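Local coordinates for regulation of enolase protein 1 (Saccharomyces cerevisiae, PDB 3O12) that functions in the galactose metabolic pathway through the GAL83 protein and may control the level of the enolase ENO1, at residues 86-91 against 201-206; 148-153 against 161-166; 97-102 against 187-192. All coordinates share one frame; numbering follows the deposited sequence.

Interaction 1 of 3, residues 86-91 against 201-206; sequences QVRVQG and TFSEWS. With SO4 (sulfate ion), chain B.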
# COMPACT_ATOMS: atom_id res chain seq x y z
N GLN A 86 8.45 6.47 -0.04
CA GLN A 86 7.40 7.45 0.21
C GLN A 86 6.60 7.65 -1.07
O GLN A 86 7.15 7.56 -2.18
CB GLN A 86 8.06 8.75 0.67
CG GLN A 86 7.17 9.91 0.99
CD GLN A 86 7.98 11.05 1.58
OE1 GLN A 86 8.70 10.87 2.57
NE2 GLN A 86 7.87 12.22 0.98
N VAL A 87 5.30 7.93 -0.95
CA VAL A 87 4.43 8.12 -2.11
C VAL A 87 3.22 8.96 -1.75
O VAL A 87 2.77 8.95 -0.59
CB VAL A 87 4.00 6.76 -2.73
CG1 VAL A 87 2.99 6.03 -1.82
CG2 VAL A 87 3.47 6.91 -4.15
N ARG A 88 2.71 9.71 -2.72
CA ARG A 88 1.47 10.45 -2.58
C ARG A 88 0.35 9.65 -3.24
O ARG A 88 0.53 9.09 -4.33
CB ARG A 88 1.61 11.82 -3.25
CG ARG A 88 0.43 12.76 -3.01
CD ARG A 88 0.67 14.08 -3.71
NE ARG A 88 -0.39 15.04 -3.41
CZ ARG A 88 -0.39 16.29 -3.88
NH1 ARG A 88 0.59 16.71 -4.67
NH2 ARG A 88 -1.38 17.11 -3.56
N VAL A 89 -0.80 9.61 -2.58
CA VAL A 89 -1.93 8.78 -3.01
C VAL A 89 -3.16 9.66 -3.14
O VAL A 89 -3.59 10.28 -2.17
CB VAL A 89 -2.23 7.67 -1.98
CG1 VAL A 89 -3.32 6.73 -2.50
CG2 VAL A 89 -0.98 6.88 -1.65
N GLN A 90 -3.71 9.72 -4.35
CA GLN A 90 -4.91 10.51 -4.61
C GLN A 90 -5.98 9.62 -5.21
O GLN A 90 -6.02 9.39 -6.41
CB GLN A 90 -4.58 11.69 -5.53
CG GLN A 90 -3.63 12.68 -4.88
CD GLN A 90 -3.21 13.79 -5.81
OE1 GLN A 90 -3.64 14.95 -5.65
NE2 GLN A 90 -2.41 13.46 -6.80
N GLY A 91 -6.86 9.12 -4.36
CA GLY A 91 -7.88 8.18 -4.79
C GLY A 91 -9.27 8.77 -4.71
O GLY A 91 -9.52 9.72 -3.97
N THR A 201 -4.50 8.03 -8.44
CA THR A 201 -3.22 8.50 -8.96
C THR A 201 -2.13 8.44 -7.89
O THR A 201 -2.33 8.92 -6.77
CB THR A 201 -3.33 9.93 -9.51
OG1 THR A 201 -4.21 9.92 -10.65
CG2 THR A 201 -1.97 10.45 -9.94
N PHE A 202 -1.00 7.85 -8.25
CA PHE A 202 0.17 7.81 -7.39
C PHE A 202 1.25 8.70 -7.96
O PHE A 202 1.47 8.72 -9.17
CB PHE A 202 0.70 6.38 -7.29
CG PHE A 202 -0.28 5.39 -6.73
CD1 PHE A 202 -0.35 5.15 -5.35
CD2 PHE A 202 -1.15 4.70 -7.56
CE1 PHE A 202 -1.27 4.24 -4.84
CE2 PHE A 202 -2.06 3.78 -7.05
CZ PHE A 202 -2.13 3.56 -5.69
N SER A 203 1.93 9.44 -7.09
CA SER A 203 2.96 10.37 -7.53
C SER A 203 3.94 10.65 -6.41
O SER A 203 3.81 10.10 -5.32
CB SER A 203 2.32 11.68 -8.02
OG SER A 203 1.67 12.36 -6.95
N GLU A 204 4.93 11.51 -6.66
CA GLU A 204 5.89 11.90 -5.63
C GLU A 204 6.55 10.70 -4.96
O GLU A 204 6.71 10.64 -3.75
CB GLU A 204 5.24 12.84 -4.60
CG GLU A 204 4.64 14.07 -5.28
CD GLU A 204 4.21 15.16 -4.33
OE1 GLU A 204 4.59 15.11 -3.14
OE2 GLU A 204 3.52 16.07 -4.81
N TRP A 205 6.95 9.74 -5.79
CA TRP A 205 7.66 8.56 -5.34
C TRP A 205 9.10 8.84 -4.97
O TRP A 205 9.81 9.58 -5.67
CB TRP A 205 7.68 7.54 -6.49
CG TRP A 205 8.45 6.29 -6.17
CD1 TRP A 205 9.66 5.92 -6.67
CD2 TRP A 205 8.05 5.26 -5.26
NE1 TRP A 205 10.04 4.70 -6.14
CE2 TRP A 205 9.07 4.28 -5.28
CE3 TRP A 205 6.93 5.07 -4.44
CZ2 TRP A 205 9.00 3.12 -4.50
CZ3 TRP A 205 6.87 3.91 -3.67
CH2 TRP A 205 7.90 2.96 -3.71
N SER A 206 9.54 8.21 -3.89
CA SER A 206 10.95 8.27 -3.50
C SER A 206 11.33 6.94 -2.84
O SER A 206 10.58 6.45 -1.99
CB SER A 206 11.18 9.42 -2.52
OG SER A 206 12.56 9.59 -2.24
S SO4 B . -0.72 20.06 -5.65
O1 SO4 B . -0.86 20.09 -4.20
O2 SO4 B . -0.74 21.43 -6.16
O3 SO4 B . 0.54 19.42 -6.01
O4 SO4 B . -1.83 19.31 -6.24
O HOH W 1 7.71 12.46 -1.85
O HOH W 2 -0.76 11.35 -6.30
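Arg88 and Ser203 face each other where residues 86-91 and 201-206 pair as antiparallel neighbours in the seven-stranded sheet of a beta sandwich, and a beta bulge shifts their register between Gln86 and Arg88. Backbone bonds come in three reciprocal pairs: Gln86 with Ser206, Arg88 with Ser203, and Gln90 with Thr201. Glu204 and Trp205 stand opposite the single residue Val87, Glu204 having positive phi (53°).

Apolar contacts fill the face turned to the other sheet. Val89 and Phe202 run side by side, with CG1 of Val89 4.0 Å from CE1 of Phe202. Val87 stands at the edge of the Trp205 indole, its CB 3.8 Å from Trp205 CE3.

Charges gather on the outer face. The Arg88 chain is fully extended, and its NH1 reaches Glu204 OE2 at 3.0 Å in a salt bridge; the contact comes from above the carboxylate plane and is bent. Lys167 holds Glu204 OE1, and Asp147 pairs with Arg88 NH2. The sulfate, probably from the crystallisation liquor, sits at the guanidinium edge and accepts from NH1 through O3, nearly straight, and from NH2 through O1.

Two waters finish the polar side: one links Gln86 NE2 to Glu204 O, while the other joins Gln90 NE2, Thr201 O and Ser203 OG.

Interaction 2 of 3, residues 148-153 against 161-166; sequences FWLRVT and IQVSSD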
# COMPACT_ATOMS: atom_id res chain seq x y z
N PHE A 148 -3.21 12.01 0.47
CA PHE A 148 -2.34 11.79 1.60
C PHE A 148 -1.02 11.19 1.13
O PHE A 148 -0.91 10.74 -0.02
CB PHE A 148 -3.00 10.87 2.65
CG PHE A 148 -3.25 9.46 2.16
CD1 PHE A 148 -2.31 8.45 2.38
CD2 PHE A 148 -4.41 9.14 1.48
CE1 PHE A 148 -2.53 7.15 1.92
CE2 PHE A 148 -4.63 7.83 1.01
CZ PHE A 148 -3.69 6.84 1.24
N TRP A 149 -0.03 11.20 2.02
CA TRP A 149 1.26 10.58 1.76
C TRP A 149 1.49 9.45 2.75
O TRP A 149 1.02 9.48 3.90
CB TRP A 149 2.42 11.58 1.92
CG TRP A 149 2.52 12.64 0.86
CD1 TRP A 149 3.37 12.65 -0.21
CD2 TRP A 149 1.78 13.86 0.78
NE1 TRP A 149 3.20 13.79 -0.95
CE2 TRP A 149 2.22 14.56 -0.36
CE3 TRP A 149 0.77 14.43 1.57
CZ2 TRP A 149 1.70 15.80 -0.74
CZ3 TRP A 149 0.25 15.67 1.19
CH2 TRP A 149 0.71 16.33 0.05
N LEU A 150 2.23 8.44 2.30
CA LEU A 150 2.72 7.37 3.17
C LEU A 150 4.22 7.29 3.10
O LEU A 150 4.81 7.51 2.04
CB LEU A 150 2.15 6.01 2.74
CG LEU A 150 0.65 5.86 2.97
CD1 LEU A 150 0.09 4.70 2.17
CD2 LEU A 150 0.33 5.71 4.48
N ARG A 151 4.84 6.95 4.22
CA ARG A 151 6.26 6.70 4.28
C ARG A 151 6.46 5.40 5.02
O ARG A 151 5.93 5.20 6.12
CB ARG A 151 7.00 7.84 4.99
CG ARG A 151 8.49 7.60 5.18
CD ARG A 151 9.13 8.72 5.96
NE ARG A 151 9.18 9.95 5.18
CZ ARG A 151 9.55 11.13 5.66
NH1 ARG A 151 9.90 11.25 6.94
NH2 ARG A 151 9.59 12.19 4.87
N VAL A 152 7.20 4.49 4.43
CA VAL A 152 7.46 3.19 5.04
C VAL A 152 8.95 2.92 5.08
O VAL A 152 9.66 3.13 4.08
CB VAL A 152 6.76 2.07 4.27
CG1 VAL A 152 7.07 0.72 4.91
CG2 VAL A 152 5.26 2.32 4.23
N THR A 153 9.44 2.46 6.23
CA THR A 153 10.84 2.11 6.41
C THR A 153 10.94 0.67 6.88
O THR A 153 10.24 0.27 7.82
CB THR A 153 11.50 3.02 7.44
OG1 THR A 153 11.41 4.38 6.99
CG2 THR A 153 12.96 2.65 7.63
N ILE A 161 5.52 2.41 9.57
CA ILE A 161 4.66 3.14 8.64
C ILE A 161 4.29 4.48 9.24
O ILE A 161 3.87 4.54 10.40
CB ILE A 161 3.31 2.42 8.45
CG1 ILE A 161 3.51 0.97 8.03
CG2 ILE A 161 2.45 3.17 7.44
CD1 ILE A 161 2.21 0.21 7.97
N GLN A 162 4.43 5.54 8.45
CA GLN A 162 3.99 6.87 8.84
C GLN A 162 3.05 7.42 7.76
O GLN A 162 3.13 7.02 6.59
CB GLN A 162 5.18 7.81 8.99
CG GLN A 162 6.16 7.41 10.08
CD GLN A 162 7.46 8.17 9.99
OE1 GLN A 162 7.58 9.30 10.47
NE2 GLN A 162 8.45 7.56 9.37
N VAL A 163 2.17 8.33 8.16
CA VAL A 163 1.23 8.94 7.24
C VAL A 163 1.35 10.45 7.36
O VAL A 163 1.78 10.96 8.40
CB VAL A 163 -0.22 8.47 7.54
CG1 VAL A 163 -0.67 8.96 8.92
CG2 VAL A 163 -1.19 8.95 6.48
N SER A 164 0.99 11.18 6.31
CA SER A 164 1.01 12.63 6.39
C SER A 164 -0.09 13.27 5.54
O SER A 164 -0.40 12.78 4.46
CB SER A 164 2.37 13.17 5.95
OG SER A 164 2.41 14.59 6.06
N SER A 165 -0.68 14.35 6.05
CA SER A 165 -1.67 15.09 5.28
C SER A 165 -1.06 16.33 4.63
O SER A 165 -1.72 16.99 3.82
CB SER A 165 -2.81 15.52 6.20
OG SER A 165 -2.34 16.45 7.16
N ASP A 166 0.19 16.63 4.96
CA ASP A 166 0.79 17.89 4.52
C ASP A 166 2.23 17.78 4.03
O ASP A 166 2.82 18.77 3.58
CB ASP A 166 0.67 18.96 5.62
CG ASP A 166 1.35 18.56 6.92
OD1 ASP A 166 1.15 19.27 7.92
OD2 ASP A 166 2.08 17.55 6.95
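Trp149 and Ser164 face each other across the beta hairpin formed by strands 148-155 and 158-164, an antiparallel pair whose backbones are tied by reciprocal bonds at Trp149-Ser164 and Arg151-Gln162. Trp149 carries its indole along the partner strand: CG lies opposite the carbonyl carbon (chi1 -71°), which brings the benzene end of the ring edge-on to two successive carbonyls. CE3 is 3.5 Å from Ser164 O and CZ3 is 3.5 Å from Ser165 O, both oxygens lying in the ring plane. At the far end of the indole NE1 donates to Glu204.

On the same face Arg151 and Gln162 run alongside each other and point the same way, their guanidinium and amide planes close to perpendicular (81°). Gln86 accepts from Arg151 NH2, and Trp170 makes a cation-pi contact with the same arginine.

On the opposite face, which carries Leu150, Val152, Ile161 and Val163, Leu150 crosses Val163 at a slant, CD2 of the leucine lying 4.1 Å from CG2 of the valine. That CG2 also approaches Phe148 CD1. Past the strand end the chain folds into an ST turn: Ser164 OG, also hydrogen-bonded to Thr169 O, accepts from Asp166 N at 3.2 Å.

Interaction 3 of 3, residues 97-102 against 187-192; sequences YDQAGI and GPMACT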
# COMPACT_ATOMS: atom_id res chain seq x y z
N TYR A 97 -14.98 -1.28 1.09
CA TYR A 97 -13.77 -2.07 0.82
C TYR A 97 -12.82 -1.47 -0.21
O TYR A 97 -11.75 -2.03 -0.44
CB TYR A 97 -14.11 -3.52 0.44
CG TYR A 97 -14.87 -4.28 1.51
CD1 TYR A 97 -14.37 -4.38 2.81
CD2 TYR A 97 -16.08 -4.90 1.23
CE1 TYR A 97 -15.06 -5.08 3.79
CE2 TYR A 97 -16.77 -5.60 2.20
CZ TYR A 97 -16.26 -5.69 3.48
OH TYR A 97 -16.94 -6.38 4.45
N ASP A 98 -13.19 -0.34 -0.82
CA ASP A 98 -12.26 0.39 -1.69
C ASP A 98 -11.00 0.71 -0.90
O ASP A 98 -11.08 1.23 0.20
CB ASP A 98 -12.87 1.71 -2.16
CG ASP A 98 -13.88 1.52 -3.28
OD1 ASP A 98 -14.27 0.37 -3.55
OD2 ASP A 98 -14.27 2.55 -3.87
N GLN A 99 -9.84 0.41 -1.48
CA GLN A 99 -8.56 0.60 -0.80
C GLN A 99 -7.48 1.11 -1.75
O GLN A 99 -7.39 0.67 -2.90
CB GLN A 99 -8.01 -0.74 -0.28
CG GLN A 99 -8.95 -1.62 0.50
CD GLN A 99 -8.43 -3.04 0.57
OE1 GLN A 99 -7.21 -3.29 0.63
NE2 GLN A 99 -9.35 -4.00 0.55
N ALA A 100 -6.63 1.98 -1.24
CA ALA A 100 -5.42 2.34 -1.96
C ALA A 100 -4.35 2.79 -0.98
O ALA A 100 -4.65 3.29 0.12
CB ALA A 100 -5.70 3.42 -3.00
N GLY A 101 -3.10 2.62 -1.37
CA GLY A 101 -1.99 3.01 -0.54
C GLY A 101 -0.69 2.41 -1.02
O GLY A 101 -0.35 2.52 -2.21
N ILE A 102 0.04 1.80 -0.10
CA ILE A 102 1.34 1.24 -0.42
C ILE A 102 1.41 -0.21 0.07
O ILE A 102 0.73 -0.59 1.02
CB ILE A 102 2.45 2.08 0.25
CG1 ILE A 102 3.80 1.91 -0.46
CG2 ILE A 102 2.55 1.79 1.76
CD1 ILE A 102 4.87 2.91 -0.01
N GLY A 187 5.76 -0.34 -3.25
CA GLY A 187 5.13 0.51 -4.24
C GLY A 187 3.62 0.61 -4.11
O GLY A 187 3.01 0.01 -3.21
N PRO A 188 2.99 1.38 -4.99
CA PRO A 188 1.54 1.57 -5.04
C PRO A 188 0.73 0.28 -4.96
O PRO A 188 1.07 -0.73 -5.58
CB PRO A 188 1.34 2.25 -6.40
CG PRO A 188 2.58 3.04 -6.55
CD PRO A 188 3.66 2.09 -6.10
N MSE A 189 -0.36 0.34 -4.21
CA MSE A 189 -1.30 -0.76 -4.15
C MSE A 189 -2.72 -0.21 -4.23
O MSE A 189 -2.99 0.87 -3.71
CB MSE A 189 -1.05 -1.51 -2.82
CG MSE A 189 -2.08 -2.53 -2.39
SE MSE A 189 -3.62 -1.81 -1.43
CE MSE A 189 -2.83 -0.72 -0.02
N ALA A 190 -3.62 -0.94 -4.88
CA ALA A 190 -5.03 -0.57 -4.88
C ALA A 190 -5.90 -1.81 -5.10
O ALA A 190 -5.54 -2.70 -5.87
CB ALA A 190 -5.32 0.49 -5.94
N CYS A 191 -7.05 -1.85 -4.43
CA CYS A 191 -7.93 -3.02 -4.42
C CYS A 191 -9.39 -2.57 -4.41
O CYS A 191 -9.72 -1.57 -3.77
CB CYS A 191 -7.73 -3.88 -3.15
SG CYS A 191 -6.11 -4.60 -2.98
N THR A 192 -10.24 -3.30 -5.12
CA THR A 192 -11.69 -3.25 -4.92
C THR A 192 -12.21 -4.68 -4.87
O THR A 192 -12.42 -5.30 -5.91
CB THR A 192 -12.42 -2.46 -6.02
OG1 THR A 192 -11.90 -2.82 -7.31
CG2 THR A 192 -12.26 -0.97 -5.81
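Met189, present as selenomethionine, reaches across to Gly101 where residues 187-192 run antiparallel to 97-102. Its CB projects from the same face as those of Gln99 and Cys191 and lies 4.0 Å from Ile102 C, with Gly101 O a little farther off. CG continues anti to the backbone N (chi1 168°). The chain then bends twice, at chi2 (-84°) and chi3 (-51°). SE comes no closer than 4.4 Å to Gln99 OE1, whereas the terminal CE turns back to the opposite backbone, 3.6 Å from Gly101 N and 3.7 Å from Ile102 O. The methyl thus lies over a residue that has no side chain of its own.

Backbone bonds flank this fold-back. Gly101 and Met189 exchange one reciprocal pair, Gln99 and Cys191 another. Met189 N approaches Gly101 O from well above the carbonyl plane, at Gly101, where the chain turns a corner. Between the two pairs, Ala100 and Ala190 put their CB atoms 4.2 Å apart on the other face. Gln99 lays its amide beside Cys191 CB; its NE2 returns to Tyr97 O, and OE1 accepts from Lys113. Beyond the paired strand, Asp98 OD1 comes within 3.3 Å of Thr192 CG2.

In the fold, strand 99-100 lies between strands 110-119 and 185-191 of the nine-stranded antiparallel sheet. Lys113 and Phe59, from strands 110-119 and 59-61, touch the Met189 side chain, while on the opposite face Val200 of strand 199-208 packs on Ala100.

Overall arrangement
Interactions 1 and 2 share one sheet: strands 83-91 and 148-155 are neighbours in it, the contact centres are 10 Å apart, and Val89 N lies 2.8 Å from Phe148 O, a probable hydrogen bond. Interaction 3 belongs to the second sheet, and the two sheets pack face to face. Across that interface Phe202 CE1 of interaction 1 comes within 3.3 Å of Gly101 O, and Leu150 CD1 of interaction 2 lies 3.7 Å from Ile102 N. The sulfate sits on the outer side of the first sheet, bound by Arg88 and about 6 Å from the Trp149 side chain; an ethanediol, also probably from the crystallisation liquor, lies about 3 Å from the Gln99 side chain, nearest atoms in both cases.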